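Local coordinates for protein isomaltodextranase (Arthrobacter globiformis, PDB 5AWO) that hydrolyses alpha-1,6-glucosidic linkages in dextran-type polysaccharides, releasing successive isomaltose units from the non-reducing chain ends, at residues 361-366 with 435-440; 476-481 with 601-606. All coordinates share one frame; numbering follows the deposited sequence.

Contact 1 (361-366 with 435-440)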
# COMPACT_ATOMS: atom_id res chain seq x y z
N ASN A 361 -19.07 9.06 -1.74
CA ASN A 361 -20.00 8.00 -2.11
C ASN A 361 -19.81 6.84 -1.13
O ASN A 361 -18.77 6.18 -1.10
CB ASN A 361 -19.73 7.56 -3.55
CG ASN A 361 -20.59 6.40 -4.02
OD1 ASN A 361 -20.98 5.53 -3.25
ND2 ASN A 361 -20.84 6.36 -5.30
N LYS A 362 -20.81 6.63 -0.28
CA LYS A 362 -20.70 5.66 0.80
C LYS A 362 -20.43 4.25 0.30
O LYS A 362 -19.71 3.50 0.96
CB LYS A 362 -21.95 5.71 1.70
CG LYS A 362 -22.04 6.99 2.55
CD LYS A 362 -23.47 7.27 3.00
CE LYS A 362 -23.66 8.69 3.56
NZ LYS A 362 -24.00 9.78 2.58
N GLU A 363 -21.00 3.87 -0.85
CA GLU A 363 -20.81 2.53 -1.36
C GLU A 363 -19.39 2.30 -1.89
O GLU A 363 -18.82 1.24 -1.74
CB GLU A 363 -21.83 2.19 -2.44
CG GLU A 363 -23.27 2.33 -1.96
CD GLU A 363 -24.21 1.49 -2.79
OE1 GLU A 363 -24.09 0.25 -2.76
OE2 GLU A 363 -25.05 2.07 -3.50
N VAL A 364 -18.83 3.31 -2.55
CA VAL A 364 -17.44 3.27 -3.01
C VAL A 364 -16.52 3.25 -1.80
O VAL A 364 -15.61 2.43 -1.73
CB VAL A 364 -17.16 4.43 -3.99
CG1 VAL A 364 -15.68 4.51 -4.32
CG2 VAL A 364 -17.97 4.27 -5.28
N LEU A 365 -16.80 4.11 -0.82
CA LEU A 365 -16.00 4.11 0.41
C LEU A 365 -16.07 2.75 1.12
O LEU A 365 -15.07 2.32 1.73
CB LEU A 365 -16.40 5.22 1.37
CG LEU A 365 -16.05 6.64 0.89
CD1 LEU A 365 -16.68 7.67 1.82
CD2 LEU A 365 -14.55 6.84 0.77
N GLN A 366 -17.22 2.10 1.06
CA GLN A 366 -17.36 0.84 1.77
C GLN A 366 -16.35 -0.17 1.27
O GLN A 366 -15.88 -0.99 2.05
CB GLN A 366 -18.78 0.31 1.66
CG GLN A 366 -19.08 -0.80 2.65
CD GLN A 366 -19.09 -0.31 4.08
OE1 GLN A 366 -19.72 0.69 4.38
NE2 GLN A 366 -18.35 -0.99 4.97
N ASN A 435 -24.24 -11.55 -7.53
CA ASN A 435 -25.08 -10.36 -7.60
C ASN A 435 -24.15 -9.18 -7.93
O ASN A 435 -23.07 -9.07 -7.33
CB ASN A 435 -25.78 -10.11 -6.28
CG ASN A 435 -26.50 -8.77 -6.26
OD1 ASN A 435 -25.91 -7.73 -5.89
ND2 ASN A 435 -27.75 -8.77 -6.69
N VAL A 436 -24.59 -8.32 -8.85
CA VAL A 436 -23.75 -7.19 -9.30
C VAL A 436 -24.46 -5.89 -8.97
O VAL A 436 -25.65 -5.73 -9.32
CB VAL A 436 -23.44 -7.28 -10.80
CG1 VAL A 436 -22.57 -6.11 -11.26
CG2 VAL A 436 -22.74 -8.59 -11.12
N ARG A 437 -23.77 -4.99 -8.28
CA ARG A 437 -24.31 -3.68 -7.98
C ARG A 437 -23.35 -2.61 -8.54
O ARG A 437 -22.15 -2.63 -8.23
CB ARG A 437 -24.46 -3.51 -6.48
CG ARG A 437 -25.15 -2.25 -6.07
CD ARG A 437 -25.53 -2.23 -4.59
NE ARG A 437 -25.98 -0.90 -4.24
CZ ARG A 437 -27.23 -0.47 -4.40
NH1 ARG A 437 -28.18 -1.32 -4.80
NH2 ARG A 437 -27.55 0.77 -4.09
N ASP A 438 -23.89 -1.70 -9.35
CA ASP A 438 -23.16 -0.53 -9.87
C ASP A 438 -23.16 0.56 -8.80
O ASP A 438 -24.20 1.02 -8.35
CB ASP A 438 -23.84 -0.06 -11.16
CG ASP A 438 -23.15 1.12 -11.81
OD1 ASP A 438 -22.67 1.98 -11.08
OD2 ASP A 438 -23.13 1.17 -13.06
N LEU A 439 -21.96 0.91 -8.30
CA LEU A 439 -21.86 1.73 -7.11
C LEU A 439 -21.96 3.24 -7.35
O LEU A 439 -22.11 3.98 -6.40
CB LEU A 439 -20.57 1.44 -6.34
CG LEU A 439 -20.35 -0.02 -6.00
CD1 LEU A 439 -19.10 -0.20 -5.18
CD2 LEU A 439 -21.54 -0.63 -5.28
N TRP A 440 -21.94 3.66 -8.61
CA TRP A 440 -22.22 5.08 -8.92
C TRP A 440 -23.66 5.28 -9.36
O TRP A 440 -24.24 6.33 -9.08
CB TRP A 440 -21.22 5.64 -9.96
CG TRP A 440 -19.89 5.92 -9.36
CD1 TRP A 440 -18.78 5.13 -9.46
CD2 TRP A 440 -19.53 7.02 -8.52
NE1 TRP A 440 -17.75 5.69 -8.74
CE2 TRP A 440 -18.19 6.84 -8.15
CE3 TRP A 440 -20.23 8.14 -8.04
CZ2 TRP A 440 -17.53 7.76 -7.33
CZ3 TRP A 440 -19.57 9.03 -7.22
CH2 TRP A 440 -18.24 8.84 -6.87

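Contact 2 (476-481 with 601-606)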
# COMPACT_ATOMS: atom_id res chain seq x y z
N TYR A 476 -11.76 -18.37 -2.61
CA TYR A 476 -10.73 -17.32 -2.73
C TYR A 476 -9.69 -17.73 -3.76
O TYR A 476 -8.82 -18.54 -3.47
CB TYR A 476 -10.06 -17.10 -1.39
CG TYR A 476 -11.01 -16.71 -0.31
CD1 TYR A 476 -11.75 -17.67 0.37
CD2 TYR A 476 -11.23 -15.37 0.02
CE1 TYR A 476 -12.63 -17.31 1.37
CE2 TYR A 476 -12.11 -15.00 1.02
CZ TYR A 476 -12.83 -15.97 1.69
OH TYR A 476 -13.70 -15.57 2.69
N PRO A 477 -9.75 -17.15 -4.98
CA PRO A 477 -8.74 -17.41 -5.99
C PRO A 477 -7.35 -16.90 -5.62
O PRO A 477 -7.20 -15.77 -5.17
CB PRO A 477 -9.27 -16.65 -7.21
CG PRO A 477 -10.75 -16.61 -6.99
CD PRO A 477 -10.86 -16.35 -5.54
N ALA A 478 -6.33 -17.74 -5.78
CA ALA A 478 -4.98 -17.36 -5.35
C ALA A 478 -4.40 -16.25 -6.22
O ALA A 478 -3.59 -15.44 -5.73
CB ALA A 478 -4.06 -18.58 -5.38
N ALA A 479 -4.82 -16.20 -7.48
CA ALA A 479 -4.28 -15.22 -8.44
C ALA A 479 -4.70 -13.78 -8.11
O ALA A 479 -4.10 -12.85 -8.65
CB ALA A 479 -4.66 -15.56 -9.86
N PHE A 480 -5.70 -13.63 -7.25
CA PHE A 480 -6.12 -12.30 -6.78
C PHE A 480 -5.78 -12.01 -5.33
O PHE A 480 -6.15 -10.98 -4.82
CB PHE A 480 -7.62 -12.10 -7.06
CG PHE A 480 -7.90 -11.78 -8.48
CD1 PHE A 480 -7.77 -10.46 -8.93
CD2 PHE A 480 -8.25 -12.75 -9.41
CE1 PHE A 480 -7.98 -10.13 -10.24
CE2 PHE A 480 -8.47 -12.41 -10.73
CZ PHE A 480 -8.31 -11.11 -11.15
N ALA A 481 -5.07 -12.94 -4.66
CA ALA A 481 -4.65 -12.78 -3.28
C ALA A 481 -3.30 -12.07 -3.18
O ALA A 481 -2.83 -11.53 -4.17
CB ALA A 481 -4.61 -14.15 -2.59
N ILE A 601 4.13 -27.00 -4.81
CA ILE A 601 2.80 -27.05 -5.41
C ILE A 601 2.57 -25.78 -6.20
O ILE A 601 3.25 -24.78 -6.00
CB ILE A 601 1.63 -27.16 -4.41
CG1 ILE A 601 1.36 -25.83 -3.67
CG2 ILE A 601 1.84 -28.33 -3.45
CD1 ILE A 601 0.11 -25.86 -2.80
N ASN A 602 1.59 -25.85 -7.09
CA ASN A 602 0.96 -24.64 -7.66
C ASN A 602 -0.40 -24.53 -7.01
O ASN A 602 -1.09 -25.54 -6.83
CB ASN A 602 0.86 -24.73 -9.16
CG ASN A 602 2.21 -24.66 -9.84
OD1 ASN A 602 3.14 -24.03 -9.33
ND2 ASN A 602 2.33 -25.27 -11.01
N LEU A 603 -0.83 -23.33 -6.64
CA LEU A 603 -2.06 -23.15 -5.91
C LEU A 603 -3.06 -22.37 -6.74
O LEU A 603 -2.76 -21.25 -7.18
CB LEU A 603 -1.82 -22.44 -4.58
CG LEU A 603 -3.03 -22.30 -3.67
CD1 LEU A 603 -3.47 -23.65 -3.09
CD2 LEU A 603 -2.75 -21.32 -2.56
N ASN A 604 -4.26 -22.94 -6.93
CA ASN A 604 -5.34 -22.28 -7.67
C ASN A 604 -6.27 -21.49 -6.77
O ASN A 604 -6.56 -20.32 -7.04
CB ASN A 604 -6.13 -23.33 -8.44
CG ASN A 604 -7.00 -22.75 -9.53
OD1 ASN A 604 -6.91 -21.56 -9.91
ND2 ASN A 604 -7.83 -23.58 -10.06
N TRP A 605 -6.75 -22.10 -5.69
CA TRP A 605 -7.65 -21.44 -4.78
C TRP A 605 -7.75 -22.14 -3.45
O TRP A 605 -7.28 -23.29 -3.33
CB TRP A 605 -9.05 -21.25 -5.40
CG TRP A 605 -9.78 -22.46 -6.04
CD1 TRP A 605 -10.06 -22.61 -7.34
CD2 TRP A 605 -10.39 -23.59 -5.37
NE1 TRP A 605 -10.80 -23.77 -7.56
CE2 TRP A 605 -11.00 -24.38 -6.36
CE3 TRP A 605 -10.47 -24.00 -4.04
CZ2 TRP A 605 -11.68 -25.58 -6.06
CZ3 TRP A 605 -11.14 -25.20 -3.74
CH2 TRP A 605 -11.73 -25.96 -4.75
N ILE A 606 -8.26 -21.45 -2.45
CA ILE A 606 -8.79 -22.09 -1.26
C ILE A 606 -10.30 -21.89 -1.20
O ILE A 606 -10.86 -20.95 -1.79
CB ILE A 606 -8.12 -21.62 0.06
CG1 ILE A 606 -8.46 -20.16 0.39
CG2 ILE A 606 -6.61 -21.82 0.01
CD1 ILE A 606 -8.07 -19.77 1.79
O HOH W 1 -5.79 -18.46 -8.92

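Contact 1 (361-366 with 435-440)
Glu363 and Arg437 meet side-on, each carboxylate oxygen taking one guanidinium nitrogen: Arg437 NE lies 2.7 Å from Glu363 OE1 and Arg437 NH2 lies 2.9 Å from Glu363 OE2. The two planes are 32° apart, so the salt bridge is somewhat twisted, although OE1 receives NE on its syn lone pair. Arg437 can reach because its chain is extended from CG to NE, with CG anti to the backbone nitrogen (chi1 -174°). His442 ND1 also bonds to OE2, giving the carboxylate a further partner. A leucine in place of Arg437 removes both guanidinium bonds, and the Glu363 carboxylate would probably be left without its opposing charge and turn more freely, with His442 as its remaining partner here. Next to the ion pair, the Leu439 side chain packs against Glu363 CB and Val364 CG2.

Asn361 works in two directions. As the N-cap of the helix, its OD1 accepts from Val364 N, which stands above the carbonyl plane, and more weakly from Glu363 N. Its ND2 donates to Leu439 O (2.9 Å) in a nearly straight bond. The amide stands almost upright on the Trp440 indole, planes 85° apart, with ND2 3.3 Å from Trp440 CE3 and CB over the six-membered ring. Val364 CG2 makes an off-centre CH-pi contact with the five-membered ring. Trp440 NE1 is bonded to Asn334 on helix 326-339, whose Val337 touches Val364. Strand 460-466 flanks Leu439 and Trp440, and the start of helix 362-370 packs against helix 326-339 and the turn that follows strand 434-438 of the C-terminal beta-sandwich domain.

Contact 2 (476-481 with 601-606)
Tyr476 and Ile606 face each other as an antiparallel hydrogen-bonded pair, closed by Tyr476 N to Ile606 O (2.9 Å, 175°) and by Ile606 N to Tyr476 O (3.1 Å). This is the tightly packed end. Ile606 CG1 sits between its backbone nitrogen and carbonyl carbon (chi1 68°) and touches Tyr476 CB at 3.9 Å. The two side chains pass at a slant, and the phenol turns an edge to Ile606 O. Phe518 of strand 515-522 touches both residues, while Tyr476 OH bonds to Pro401 O.

On the other face of the sheet, Pro477 and Trp605 form the next, non-hydrogen-bonded pair, their CA atoms just 4.3 Å apart. Only the root of the tryptophan takes part: Trp605 CB rests 3.3 Å from Tyr476 O, while the indole leads away to bond through NE1 with Asp497 and to form a cation-pi contact with Arg475.

Beyond Pro477 the first chain leaves the strand in a 3-10 turn. Ala478 is still closely packed: its N donates to Asn604 O (2.9 Å), its CB sits 3.5 Å from both Leu603 O and Asn604 O, and Leu603 CD2 approaches that methyl at 4.1 Å. The looser part begins at Ala479, which meets the strand through solvent. A water links the two chains here, accepting from Ala479 N and placed to donate to Asn604 O, a carbonyl that also receives the Ala478 amide. Asn604 and Trp605 together oppose Arg533 on strand 526-535, a classic beta bulge. Strand 601-609 pairs with 526-535, and also with 473-477 and 501-505, in an antiparallel sheet consistent with the beta-sandwich of a CBM35-type module.

Both segments of 361-366/435-440 precede both of 476-481/601-606 in the sequence. The centres of the two contacts are 26 Å apart and their nearest atoms about 14 Å. They share no sheet: strand 434-438 belongs to the seven-stranded antiparallel sheet of the C-terminal beta-sandwich domain, whereas strands 473-477 and 601-609 pair in a sheet of the carbohydrate-binding module. Both lie away from the catalytic aspartates. Contact 1 packs helix 362-370, which follows the last strand of the parallel barrel, on the beta-sandwich domain, while contact 2 lies within the carbohydrate-binding module of this multidomain glycoside hydrolase.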